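Local coordinates for protein MgGH51 (Meripilus giganteus, PDB 6ZPV) that hydrolyses alpha-L-arabinofuranosides, probably removing terminal arabinofuranose residues from plant cell-wall polysaccharides or their fragments, at residues 33-38 / 199-204; 80-85 / 193-198; 256-259 / 263-266. All blocks are in the same frame, centred on the assembly; numbering follows the deposited sequence. Where two conformers were deposited one is given.

Contact 2 (80-85 / 193-198) is nested within the loop closed by contact 1 (33-38 / 199-204), their centres 19 Å apart. They meet directly: Glu-36 OE1 is 2.7 Å from Ser-196 OG and Leu-37 N 2.9 Å from Leu-197 O, both probable hydrogen bonds. Contact 2 belongs to a beta sandwich; contact 1 brings together the chain leaving the barrel for the sandwich and the chain coming back. Contact 3, a hairpin of the barrel, touches contact 1 where Tyr-34 CE2 packs 3.9 Å from Thr-266 OG1. It probably lies on the barrel side that carries the active site; the NAG about 9 Å from Gly-256 is a glycan sugar, not substrate.

Contact 1: residues 33-38 / 199-204; sequences LYAELL and PPTFKN
Ala-35 sets its methyl group against two partners: CB lies 3.9 Å from Pro-199 CD and equally close to Thr-201 CG2. Its carbonyl takes part as well, with Ala-35 O only 3.2 Å from Pro-199 CD, so the proline ring edge at CD is wedged between polar backbone and apolar side chains. In Thr-201 a chi1 of 58° puts OG1 between the backbone N and the carbonyl carbon, where it bonds Arg-205 O, and leaves CG2 anti to the carbonyl carbon, facing Ala-35. Glu-36 faces the other way and ties down the loop. Its OE2 receives Leu-38 N at 2.9 Å through the anti lone pair and also takes Leu-197 N, while OE1 pairs with Arg-41 in a salt bridge. Leu-37 returns to Pro-199, crossing it obliquely, with CD1 3.8 Å from Pro-199 CD. This small apolar patch joins the two crossings between barrel and sandwich. The first loop leaves helix 29-33 and the second runs from strand 189-198 to helix 211-219; Leu-33 and Phe-202 rest against that last helix, while Ala-35 and Leu-38 also pack on strand 189-198.

Contact 2: residues 80-85 / 193-198; sequences NSLQFS and AMFSLF
Leu-82 and Phe-195 meet inside a beta sandwich of two five-stranded antiparallel sheets. Strands 80-85 and 189-198 are neighbours in one of these sheets, pairing through Leu-82 with Phe-192 and Phe-84 with Ile-190; beyond that they part, and segments 80-85 and 193-198 run at 83° to each other. Leu-82 reaches across where the strands part. Leu-82 CB is 4.4 Å from Phe-195 CE2. Leu-82 CG, placed opposite the backbone nitrogen by a chi1 of -180°, stands further off, 5.0 Å from Phe-195 CE2. From there the two branches divide: CD1 heads away from the ring, while Leu-82 CD2 comes back to within 4.1 Å of Phe-195 CZ and almost as near CE2. The two side chains cross at about a right angle, and the methyl approaches the ring obliquely. Phe-195 also meets the ring of Trp-57 from the other sheet and touches Leu-116 of the adjoining strand 112-119, so the pair belongs to the apolar filling of the sandwich. Nearer the start of strand 80-85, Ala-193 CB sits 4.2 Å from Ser-81 OG, a hydroxyl whose hydrogen-bond partner is Asp-70. The divergence coincides with Met-194, whose positive phi (49°) probably helps turn the strand. The pairing register would next set Asn-80 opposite Met-194, yet a water fills in there: it donates to Asn-80 O at 3.0 Å and accepts from Met-194 N at 3.1 Å.

Contact 3: residues 256-259 / 263-266; sequences GRVG and YVNT
Asn-265 OD1 is gripped from two quarters: it accepts from Asn-232 ND2 and, with 2.9 Å between OD1 and the water oxygen, from a water that accepts from Arg-257 NH1. Arg-257 and Asn-265 lie side by side on the same face of the strand pair, guanidinium and amide planes 77° apart, and the water sits at the guanidinium edge, in its plane. The arginine chain bends at chi3 (-75°), bringing Gly-259 CA over one face of the guanidinium, offset toward the rim. Asn-232 O takes NH1, so Asn-232 holds both side chains, while Thr-240 O and the Asp-260 carboxylate hold NH2. Beneath, the backbones of Arg-257 and Asn-265 form an antiparallel hydrogen-bonded pair: Asn-265 N gives to Arg-257 O at 2.8 Å, and Arg-257 N to Asn-265 O at 3.0 Å. Gly-259 N adds a longer bond of 3.2 Å to Tyr-263 O, tilted from the carbonyl plane. At the other end Gly-256 CA, its phi positive (76°), comes within 3.1 Å of Asn-265 O, which leaves no room for a side chain. Val-258 and Val-264 occupy the opposite face, their CG2 methyls loosely in touch at 4.4 Å. Tyr-263 stacks on His-27. The whole is a short beta hairpin after strand 224-227 of a (beta/alpha)8 barrel, on the C-terminal side of the strands, where glycosidases of this fold carry their active site.

Contact 1: residues 33-38 / 199-204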
loop_
_atom_site.group_PDB
_atom_site.type_symbol
_atom_site.label_atom_id
_atom_site.label_comp_id
_atom_site.label_asym_id
_atom_site.label_seq_id
_atom_site.Cartn_x
_atom_site.Cartn_y
_atom_site.Cartn_z
ATOM N N LEU A 33 -1.590 6.285 1.999
ATOM C CA LEU A 33 -1.728 5.618 3.338
ATOM C C LEU A 33 -1.031 6.433 4.436
ATOM O O LEU A 33 -1.502 6.428 5.572
ATOM C CB LEU A 33 -1.200 4.195 3.212
ATOM C CG LEU A 33 -1.270 3.352 4.482
ATOM C CD1 LEU A 33 -2.709 3.100 4.897
ATOM C CD2 LEU A 33 -0.578 2.021 4.215
ATOM N N TYR A 34 0.105 7.048 4.136
ATOM C CA TYR A 34 0.804 7.876 5.133
ATOM C C TYR A 34 0.042 9.182 5.323
ATOM O O TYR A 34 -0.255 9.850 4.346
ATOM C CB TYR A 34 2.248 8.082 4.675
ATOM C CG TYR A 34 3.138 8.854 5.620
ATOM C CD1 TYR A 34 3.195 8.565 6.978
ATOM C CD2 TYR A 34 3.965 9.845 5.125
ATOM C CE1 TYR A 34 4.053 9.268 7.808
ATOM C CE2 TYR A 34 4.829 10.536 5.974
ATOM C CZ TYR A 34 4.865 10.272 7.322
ATOM O OH TYR A 34 5.753 10.985 8.118
ATOM N N ALA A 35 -0.268 9.557 6.570
ATOM C CA ALA A 35 -1.283 10.636 6.776
ATOM C C ALA A 35 -0.776 12.056 6.544
ATOM O O ALA A 35 -1.603 12.972 6.548
ATOM C CB ALA A 35 -1.847 10.519 8.178
ATOM N N GLU A 36 0.527 12.268 6.371
ATOM C CA GLU A 36 1.055 13.613 6.148
ATOM C C GLU A 36 0.296 14.317 5.045
ATOM O O GLU A 36 0.089 13.750 3.924
ATOM C CB GLU A 36 2.538 13.507 5.772
ATOM C CG GLU A 36 3.156 14.791 5.272
ATOM C CD GLU A 36 3.248 15.888 6.346
ATOM O OE1 GLU A 36 3.947 15.614 7.370
ATOM O OE2 GLU A 36 2.623 16.946 6.187
ATOM N N LEU A 37 -0.046 15.579 5.227
ATOM C CA LEU A 37 -0.853 16.347 4.273
ATOM C C LEU A 37 -0.046 17.286 3.398
ATOM O O LEU A 37 -0.599 17.743 2.361
ATOM C CB LEU A 37 -1.889 17.174 5.081
ATOM C CG LEU A 37 -2.884 16.321 5.828
ATOM C CD1 LEU A 37 -3.726 17.137 6.788
ATOM C CD2 LEU A 37 -3.760 15.535 4.871
ATOM N N LEU A 38 1.170 17.631 3.772
ATOM C CA LEU A 38 1.977 18.559 2.999
ATOM C C LEU A 38 2.839 17.805 1.983
ATOM O O LEU A 38 3.534 16.861 2.369
ATOM C CB LEU A 38 2.871 19.432 3.872
ATOM C CG LEU A 38 2.171 20.122 5.032
ATOM C CD1 LEU A 38 3.134 20.999 5.787
ATOM C CD2 LEU A 38 0.975 20.930 4.580
ATOM N N PRO A 199 -3.526 15.116 10.075
ATOM C CA PRO A 199 -4.858 14.962 10.642
ATOM C C PRO A 199 -4.816 13.954 11.773
ATOM O O PRO A 199 -3.767 13.340 12.014
ATOM C CB PRO A 199 -5.625 14.378 9.433
ATOM C CG PRO A 199 -4.606 13.391 8.846
ATOM C CD PRO A 199 -3.260 14.073 9.050
ATOM N N PRO A 200 -5.944 13.659 12.450
ATOM C CA PRO A 200 -5.990 12.501 13.311
ATOM C C PRO A 200 -5.562 11.263 12.527
ATOM O O PRO A 200 -5.944 11.123 11.355
ATOM C CB PRO A 200 -7.504 12.451 13.766
ATOM C CG PRO A 200 -7.961 13.879 13.615
ATOM C CD PRO A 200 -7.247 14.381 12.375
ATOM N N THR A 201 -4.906 10.308 13.161
ATOM C CA THR A 201 -4.396 9.126 12.475
ATOM C C THR A 201 -5.117 7.849 12.892
ATOM O O THR A 201 -5.707 7.780 13.980
ATOM C CB THR A 201 -2.893 9.018 12.702
ATOM O OG1 THR A 201 -2.662 8.951 14.099
ATOM C CG2 THR A 201 -2.107 10.109 12.022
ATOM N N PHE A 202 -4.994 6.828 12.076
ATOM C CA PHE A 202 -5.492 5.473 12.427
ATOM C C PHE A 202 -4.890 5.049 13.756
ATOM O O PHE A 202 -3.659 5.119 13.955
ATOM C CB PHE A 202 -5.099 4.545 11.286
ATOM C CG PHE A 202 -5.589 3.135 11.420
ATOM C CD1 PHE A 202 -6.943 2.822 11.382
ATOM C CD2 PHE A 202 -4.696 2.076 11.596
ATOM C CE1 PHE A 202 -7.382 1.514 11.458
ATOM C CE2 PHE A 202 -5.172 0.786 11.673
ATOM C CZ PHE A 202 -6.497 0.488 11.625
ATOM N N LYS A 203 -5.729 4.622 14.677
ATOM C CA LYS A 203 -5.334 4.156 16.018
ATOM C C LYS A 203 -4.531 5.224 16.759
ATOM O O LYS A 203 -3.816 4.908 17.714
ATOM C CB LYS A 203 -4.579 2.825 15.947
ATOM C CG LYS A 203 -5.416 1.722 15.352
ATOM C CD LYS A 203 -6.575 1.259 16.105
ATOM C CE LYS A 203 -7.118 -0.015 15.464
ATOM N NZ LYS A 203 -8.479 -0.253 15.948
ATOM N N ASN A 204 -4.676 6.498 16.368
ATOM C CA ASN A 204 -3.956 7.612 17.041
ATOM C C ASN A 204 -2.451 7.339 17.113
ATOM O O ASN A 204 -1.779 7.856 18.020
ATOM C CB ASN A 204 -4.529 7.979 18.411
ATOM C CG ASN A 204 -5.998 8.296 18.287
ATOM O OD1 ASN A 204 -6.425 9.101 17.448
ATOM N ND2 ASN A 204 -6.789 7.648 19.111
#

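Contact 2: residues 80-85 / 193-198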
loop_
_atom_site.group_PDB
_atom_site.type_symbol
_atom_site.label_atom_id
_atom_site.label_comp_id
_atom_site.label_asym_id
_atom_site.label_seq_id
_atom_site.Cartn_x
_atom_site.Cartn_y
_atom_site.Cartn_z
ATOM N N ASN A 80 18.270 20.980 2.502
ATOM C CA ASN A 80 17.589 22.096 1.852
ATOM C C ASN A 80 16.643 22.773 2.813
ATOM O O ASN A 80 16.004 22.153 3.628
ATOM C CB ASN A 80 16.826 21.566 0.630
ATOM C CG ASN A 80 17.722 21.013 -0.472
ATOM O OD1 ASN A 80 18.872 21.460 -0.624
ATOM N ND2 ASN A 80 17.167 20.051 -1.238
ATOM N N SER A 81 16.539 24.095 2.640
ATOM C CA SER A 81 15.628 24.961 3.377
ATOM C C SER A 81 14.812 25.832 2.430
ATOM O O SER A 81 15.291 26.145 1.320
ATOM C CB SER A 81 16.367 25.876 4.356
ATOM O OG SER A 81 17.033 25.112 5.327
ATOM N N LEU A 82 13.641 26.260 2.876
ATOM C CA LEU A 82 12.866 27.300 2.192
ATOM C C LEU A 82 13.360 28.651 2.731
ATOM O O LEU A 82 13.167 28.953 3.912
ATOM C CB LEU A 82 11.385 27.081 2.425
ATOM C CG LEU A 82 10.463 28.078 1.778
ATOM C CD1 LEU A 82 10.499 27.948 0.254
ATOM C CD2 LEU A 82 9.039 27.900 2.300
ATOM N N GLN A 83 13.906 29.454 1.851
ATOM C CA GLN A 83 14.288 30.828 2.171
ATOM C C GLN A 83 13.096 31.738 1.809
ATOM O O GLN A 83 12.715 31.839 0.624
ATOM C CB GLN A 83 15.527 31.221 1.371
ATOM C CG GLN A 83 15.959 32.647 1.641
ATOM C CD GLN A 83 17.103 32.991 0.715
ATOM O OE1 GLN A 83 18.283 32.896 1.136
ATOM N NE2 GLN A 83 16.765 33.259 -0.556
ATOM N N PHE A 84 12.539 32.361 2.828
ATOM C CA PHE A 84 11.367 33.256 2.768
ATOM C C PHE A 84 11.783 34.686 3.062
ATOM O O PHE A 84 12.343 34.961 4.099
ATOM C CB PHE A 84 10.332 32.787 3.795
ATOM C CG PHE A 84 9.246 33.778 4.122
ATOM C CD1 PHE A 84 8.292 34.148 3.184
ATOM C CD2 PHE A 84 9.193 34.374 5.359
ATOM C CE1 PHE A 84 7.301 35.059 3.503
ATOM C CE2 PHE A 84 8.172 35.279 5.690
ATOM C CZ PHE A 84 7.216 35.592 4.748
ATOM N N SER A 85 11.502 35.595 2.138
ATOM C CA SER A 85 11.851 37.019 2.332
ATOM C C SER A 85 10.612 37.887 2.082
ATOM O O SER A 85 9.836 37.609 1.144
ATOM C CB SER A 85 12.975 37.435 1.420
ATOM O OG SER A 85 14.159 36.705 1.726
ATOM N N ALA A 193 12.446 24.747 7.486
ATOM C CA ALA A 193 12.741 23.368 7.097
ATOM C C ALA A 193 11.740 22.446 7.769
ATOM O O ALA A 193 11.135 22.807 8.783
ATOM C CB ALA A 193 14.175 22.978 7.467
ATOM N N MET A 194 11.656 21.220 7.234
ATOM C CA MET A 194 10.946 20.121 7.923
ATOM C C MET A 194 9.560 20.568 8.398
ATOM O O MET A 194 9.225 20.519 9.585
ATOM C CB MET A 194 11.800 19.559 9.069
ATOM C CG MET A 194 11.358 18.277 9.698
ATOM S SD MET A 194 11.100 16.878 8.565
ATOM C CE MET A 194 9.301 16.817 8.486
ATOM N N PHE A 195 8.712 20.894 7.436
ATOM C CA PHE A 195 7.291 21.173 7.721
ATOM C C PHE A 195 6.513 19.889 7.869
ATOM O O PHE A 195 6.852 18.868 7.268
ATOM C CB PHE A 195 6.690 21.944 6.547
ATOM C CG PHE A 195 7.235 23.329 6.302
ATOM C CD1 PHE A 195 6.631 24.435 6.905
ATOM C CD2 PHE A 195 8.279 23.573 5.434
ATOM C CE1 PHE A 195 7.033 25.744 6.634
ATOM C CE2 PHE A 195 8.697 24.884 5.168
ATOM C CZ PHE A 195 8.087 25.956 5.763
ATOM N N SER A 196 5.386 19.970 8.574
ATOM C CA SER A 196 4.491 18.815 8.658
ATOM C C SER A 196 3.073 19.249 9.041
ATOM O O SER A 196 2.917 20.143 9.893
ATOM C CB SER A 196 5.011 17.813 9.683
ATOM O OG SER A 196 4.164 16.666 9.810
ATOM N N LEU A 197 2.068 18.603 8.474
ATOM C CA LEU A 197 0.698 18.763 8.900
ATOM C C LEU A 197 0.012 17.407 8.900
ATOM O O LEU A 197 -0.074 16.771 7.839
ATOM C CB LEU A 197 -0.074 19.743 7.995
ATOM C CG LEU A 197 -1.507 20.027 8.432
ATOM C CD1 LEU A 197 -1.578 20.867 9.679
ATOM C CD2 LEU A 197 -2.316 20.682 7.327
ATOM N N PHE A 198 -0.450 16.984 10.064
ATOM C CA PHE A 198 -1.162 15.702 10.200
ATOM C C PHE A 198 -2.592 15.891 10.632
ATOM O O PHE A 198 -2.864 16.714 11.529
ATOM C CB PHE A 198 -0.491 14.764 11.224
ATOM C CG PHE A 198 0.552 13.844 10.653
ATOM C CD1 PHE A 198 1.729 14.339 10.116
ATOM C CD2 PHE A 198 0.380 12.490 10.619
ATOM C CE1 PHE A 198 2.674 13.488 9.573
ATOM C CE2 PHE A 198 1.304 11.627 10.084
ATOM C CZ PHE A 198 2.475 12.167 9.573
HETATM O O HOH W 1 13.757 20.780 5.008
#

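Contact 3: residues 256-259 / 263-266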
loop_
_atom_site.group_PDB
_atom_site.type_symbol
_atom_site.label_atom_id
_atom_site.label_comp_id
_atom_site.label_asym_id
_atom_site.label_seq_id
_atom_site.Cartn_x
_atom_site.Cartn_y
_atom_site.Cartn_z
ATOM N N GLY A 256 15.088 10.643 2.783
ATOM C CA GLY A 256 14.244 10.394 1.637
ATOM C C GLY A 256 15.009 9.810 0.481
ATOM O O GLY A 256 16.254 9.769 0.524
ATOM N N ARG A 257 14.304 9.418 -0.596
ATOM C CA ARG A 257 14.957 8.848 -1.764
ATOM C C ARG A 257 14.030 9.056 -2.940
ATOM O O ARG A 257 12.794 9.063 -2.806
ATOM C CB ARG A 257 15.290 7.352 -1.582
ATOM C CG ARG A 257 14.129 6.459 -1.152
ATOM C CD ARG A 257 14.535 5.001 -1.108
ATOM N NE ARG A 257 14.666 4.398 -2.433
ATOM C CZ ARG A 257 13.739 3.703 -3.050
ATOM N NH1 ARG A 257 12.510 3.553 -2.570
ATOM N NH2 ARG A 257 14.041 3.140 -4.211
ATOM N N VAL A 258 14.629 9.134 -4.115
ATOM C CA VAL A 258 13.881 9.062 -5.367
ATOM C C VAL A 258 13.454 7.626 -5.576
ATOM O O VAL A 258 14.304 6.750 -5.642
ATOM C CB VAL A 258 14.699 9.603 -6.535
ATOM C CG1 VAL A 258 13.909 9.452 -7.834
ATOM C CG2 VAL A 258 15.103 11.080 -6.289
ATOM N N GLY A 259 12.142 7.404 -5.651
ATOM C CA GLY A 259 11.611 6.071 -5.877
ATOM C C GLY A 259 11.547 5.736 -7.364
ATOM O O GLY A 259 12.147 6.416 -8.196
ATOM N N TYR A 263 8.631 10.121 -8.428
ATOM C CA TYR A 263 8.539 11.088 -7.322
ATOM C C TYR A 263 9.434 10.725 -6.150
ATOM O O TYR A 263 9.808 9.568 -5.903
ATOM C CB TYR A 263 7.072 11.311 -6.901
ATOM C CG TYR A 263 6.317 10.088 -6.460
ATOM C CD1 TYR A 263 6.313 9.677 -5.131
ATOM C CD2 TYR A 263 5.570 9.351 -7.344
ATOM C CE1 TYR A 263 5.587 8.568 -4.704
ATOM C CE2 TYR A 263 4.864 8.227 -6.969
ATOM C CZ TYR A 263 4.880 7.827 -5.653
ATOM O OH TYR A 263 4.120 6.732 -5.307
ATOM N N VAL A 264 9.740 11.761 -5.389
ATOM C CA VAL A 264 10.470 11.610 -4.124
ATOM C C VAL A 264 9.606 10.921 -3.078
ATOM O O VAL A 264 8.455 11.309 -2.874
ATOM C CB VAL A 264 10.967 12.974 -3.615
ATOM C CG1 VAL A 264 11.611 12.867 -2.270
ATOM C CG2 VAL A 264 11.913 13.594 -4.626
ATOM N N ASN A 265 10.201 9.943 -2.398
ATOM C CA ASN A 265 9.637 9.382 -1.178
ATOM C C ASN A 265 10.289 10.063 0.017
ATOM O O ASN A 265 11.493 10.142 0.126
ATOM C CB ASN A 265 9.901 7.884 -1.102
ATOM C CG ASN A 265 9.193 6.984 -2.063
ATOM O OD1 ASN A 265 9.070 5.774 -1.759
ATOM N ND2 ASN A 265 8.744 7.462 -3.220
ATOM N N THR A 266 9.438 10.503 0.964
ATOM C CA THR A 266 9.946 11.095 2.205
ATOM C C THR A 266 10.588 10.042 3.120
ATOM O O THR A 266 11.395 10.427 3.985
ATOM C CB THR A 266 8.845 11.786 2.985
ATOM O OG1 THR A 266 7.891 10.828 3.507
ATOM C CG2 THR A 266 8.145 12.891 2.221
HETATM O O HOH W 2 11.243 4.670 -0.273
#